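Local coordinates for teichoic acid biosynthesis protein F (Staphylococcus epidermidis, PDB 3L7I), which is a teichoic acid biosynthesis protein with a GT-B-type fold and probably takes part in making that cell-wall polymer, at residues T465-Y468 against K469-N473. Sequence-based numbering, arbitrary orientation.
Sequences TPKY and KRNFN
Tyr468 and Phe472, one helical turn apart, send their rings off the helix side by side and in the same direction, since both have CG anti to the backbone N (chi1 166° and -150°). The ring planes are inclined at 67° and the centroids lie 5.9 Å apart, an oblique pairing. The outer end of the tyrosine makes the contact: its OH sits at the edge of the Phe472 ring, near the ring plane, 3.5 Å from Phe472 CD2. Arg426 adds a cation-pi interaction to Phe472, which is buried and also packs on Ala452 and Trp498.

On another side of the helix, Thr465 and Lys469 run alongside each other. The methyl CG2 of Thr465 lies 3.5 Å from Lys469 CE, and the extended lysine chain carries NZ past it to a hydrogen bond with the backbone O of Met455, with a weaker one to Asn453 O. Lys467 and Arg470 likewise project together, bringing two like charges close, though the detail of their ends is doubtful.

Beneath the side chains, four successive i to i+4 bonds run from Lys469 N to Thr465 O (3.0 Å) through Phe472 N to Tyr468 O (2.9 Å). These are the first turns of alpha-helix 465-476, the helical element of the beta-alpha-beta unit between parallel strands 438-441 and 481-484 in a GT-B-type Rossmann-like domain.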
ATOM      1  N   THR A 465     -11.687 -29.378 -17.739  1.00 81.64           N
ATOM      2  CA  THR A 465     -12.891 -29.330 -18.560  1.00 79.25           C
ATOM      3  C   THR A 465     -13.997 -28.463 -17.951  1.00 76.24           C
ATOM      4  O   THR A 465     -14.694 -27.754 -18.668  1.00 73.57           O
ATOM      5  CB  THR A 465     -13.438 -30.750 -18.865  1.00 82.18           C
ATOM      6  OG1 THR A 465     -12.519 -31.452 -19.716  1.00 84.96           O
ATOM      7  CG2 THR A 465     -14.811 -30.679 -19.554  1.00 80.30           C
ATOM      8  N   PRO A 466     -14.178 -28.524 -16.627  1.00 76.32           N
ATOM      9  CA  PRO A 466     -15.238 -27.689 -16.053  1.00 74.05           C
ATOM     10  C   PRO A 466     -14.886 -26.210 -16.111  1.00 71.12           C
ATOM     11  O   PRO A 466     -15.778 -25.402 -16.375  1.00 68.84           O
ATOM     12  CB  PRO A 466     -15.304 -28.143 -14.591  1.00 76.32           C
ATOM     13  CG  PRO A 466     -14.661 -29.464 -14.570  1.00 79.94           C
ATOM     14  CD  PRO A 466     -13.619 -29.455 -15.641  1.00 79.93           C
ATOM     15  N   LYS A 467     -13.623 -25.863 -15.855  1.00 82.52           N
ATOM     16  CA  LYS A 467     -13.198 -24.465 -15.870  1.00 80.41           C
ATOM     17  C   LYS A 467     -13.117 -23.927 -17.300  1.00 78.25           C
ATOM     18  O   LYS A 467     -13.165 -22.727 -17.535  1.00 75.98           O
ATOM     19  CB  LYS A 467     -11.867 -24.283 -15.127  1.00 82.70           C
ATOM     20  CG  LYS A 467     -11.447 -22.824 -14.977  1.00 81.23           C
ATOM     21  CD  LYS A 467     -10.612 -22.580 -13.717  1.00 83.91           C
ATOM     22  CE  LYS A 467     -10.231 -21.092 -13.583  1.00 82.55           C
ATOM     23  NZ  LYS A 467      -9.780 -20.727 -12.196  1.00 85.10           N
ATOM     24  N   TYR A 468     -13.016 -24.837 -18.256  1.00 65.37           N
ATOM     25  CA  TYR A 468     -12.919 -24.472 -19.660  1.00 63.49           C
ATOM     26  C   TYR A 468     -14.301 -24.181 -20.212  1.00 62.42           C
ATOM     27  O   TYR A 468     -14.514 -23.184 -20.912  1.00 61.18           O
ATOM     28  CB  TYR A 468     -12.252 -25.586 -20.456  1.00 63.40           C
ATOM     29  CG  TYR A 468     -12.413 -25.423 -21.932  1.00 61.65           C
ATOM     30  CD1 TYR A 468     -11.454 -24.757 -22.685  1.00 60.83           C
ATOM     31  CD2 TYR A 468     -13.533 -25.921 -22.576  1.00 61.04           C
ATOM     32  CE1 TYR A 468     -11.596 -24.592 -24.042  1.00 59.40           C
ATOM     33  CE2 TYR A 468     -13.689 -25.772 -23.948  1.00 59.66           C
ATOM     34  CZ  TYR A 468     -12.715 -25.101 -24.672  1.00 58.81           C
ATOM     35  OH  TYR A 468     -12.889 -24.940 -26.030  1.00 57.62           O
ATOM     36  N   LYS A 469     -15.239 -25.052 -19.880  1.00 63.17           N
ATOM     37  CA  LYS A 469     -16.641 -24.805 -20.169  1.00 62.76           C
ATOM     38  C   LYS A 469     -17.184 -23.576 -19.425  1.00 63.02           C
ATOM     39  O   LYS A 469     -17.947 -22.792 -19.995  1.00 62.21           O
ATOM     40  CB  LYS A 469     -17.491 -26.060 -19.887  1.00 63.92           C
ATOM     41  CG  LYS A 469     -17.191 -27.234 -20.820  1.00 63.67           C
ATOM     42  CD  LYS A 469     -18.272 -28.297 -20.741  1.00 64.78           C
ATOM     43  CE  LYS A 469     -17.764 -29.674 -21.158  1.00 65.37           C
ATOM     44  NZ  LYS A 469     -18.644 -30.771 -20.668  1.00 67.11           N
ATOM     45  N   ARG A 470     -16.805 -23.402 -18.165  1.00 71.29           N
ATOM     46  CA  ARG A 470     -17.230 -22.209 -17.455  1.00 70.07           C
ATOM     47  C   ARG A 470     -16.817 -20.967 -18.238  1.00 67.80           C
ATOM     48  O   ARG A 470     -17.619 -20.064 -18.448  1.00 66.63           O
ATOM     49  CB  ARG A 470     -16.662 -22.146 -16.028  1.00 71.24           C
ATOM     50  CG  ARG A 470     -16.571 -20.719 -15.457  1.00 70.02           C
ATOM     51  CD  ARG A 470     -16.532 -20.658 -13.938  1.00 71.61           C
ATOM     52  NE  ARG A 470     -15.202 -20.872 -13.344  1.00 73.03           N
ATOM     53  CZ  ARG A 470     -14.117 -20.145 -13.633  1.00 72.61           C
ATOM     54  NH1 ARG A 470     -14.180 -19.174 -14.538  1.00 70.47           N
ATOM     55  NH2 ARG A 470     -12.956 -20.400 -13.031  1.00 74.83           N
ATOM     56  N   ASN A 471     -15.566 -20.923 -18.675  1.00 62.79           N
ATOM     57  CA  ASN A 471     -15.065 -19.753 -19.375  1.00 61.75           C
ATOM     58  C   ASN A 471     -15.712 -19.573 -20.725  1.00 60.27           C
ATOM     59  O   ASN A 471     -15.941 -18.444 -21.156  1.00 59.72           O
ATOM     60  CB  ASN A 471     -13.554 -19.818 -19.543  1.00 61.78           C
ATOM     61  CG  ASN A 471     -12.822 -19.498 -18.266  1.00 63.42           C
ATOM     62  OD1 ASN A 471     -13.346 -18.797 -17.392  1.00 64.25           O
ATOM     63  ND2 ASN A 471     -11.605 -20.024 -18.136  1.00 64.15           N
ATOM     64  N   PHE A 472     -15.991 -20.685 -21.397  1.00 59.85           N
ATOM     65  CA  PHE A 472     -16.592 -20.620 -22.706  1.00 58.70           C
ATOM     66  C   PHE A 472     -18.004 -20.103 -22.496  1.00 59.09           C
ATOM     67  O   PHE A 472     -18.547 -19.348 -23.305  1.00 58.49           O
ATOM     68  CB  PHE A 472     -16.616 -22.004 -23.343  1.00 58.53           C
ATOM     69  CG  PHE A 472     -16.541 -21.985 -24.837  1.00 57.34           C
ATOM     70  CD1 PHE A 472     -17.446 -21.251 -25.582  1.00 56.84           C
ATOM     71  CD2 PHE A 472     -15.574 -22.709 -25.499  1.00 56.96           C
ATOM     72  CE1 PHE A 472     -17.375 -21.231 -26.952  1.00 55.97           C
ATOM     73  CE2 PHE A 472     -15.504 -22.696 -26.875  1.00 56.03           C
ATOM     74  CZ  PHE A 472     -16.406 -21.964 -27.596  1.00 55.54           C
ATOM     75  N   ASN A 473     -18.602 -20.499 -21.389  1.00 60.33           N
ATOM     76  CA  ASN A 473     -19.965 -20.122 -21.113  1.00 61.04           C
ATOM     77  C   ASN A 473     -20.024 -18.633 -20.870  1.00 61.07           C
ATOM     78  O   ASN A 473     -20.982 -17.980 -21.273  1.00 61.17           O
ATOM     79  CB  ASN A 473     -20.502 -20.908 -19.905  1.00 62.61           C
ATOM     80  CG  ASN A 473     -21.966 -20.623 -19.632  1.00 63.63           C
ATOM     81  OD1 ASN A 473     -22.620 -19.895 -20.389  1.00 63.21           O
ATOM     82  ND2 ASN A 473     -22.487 -21.184 -18.546  1.00 65.20           N
TER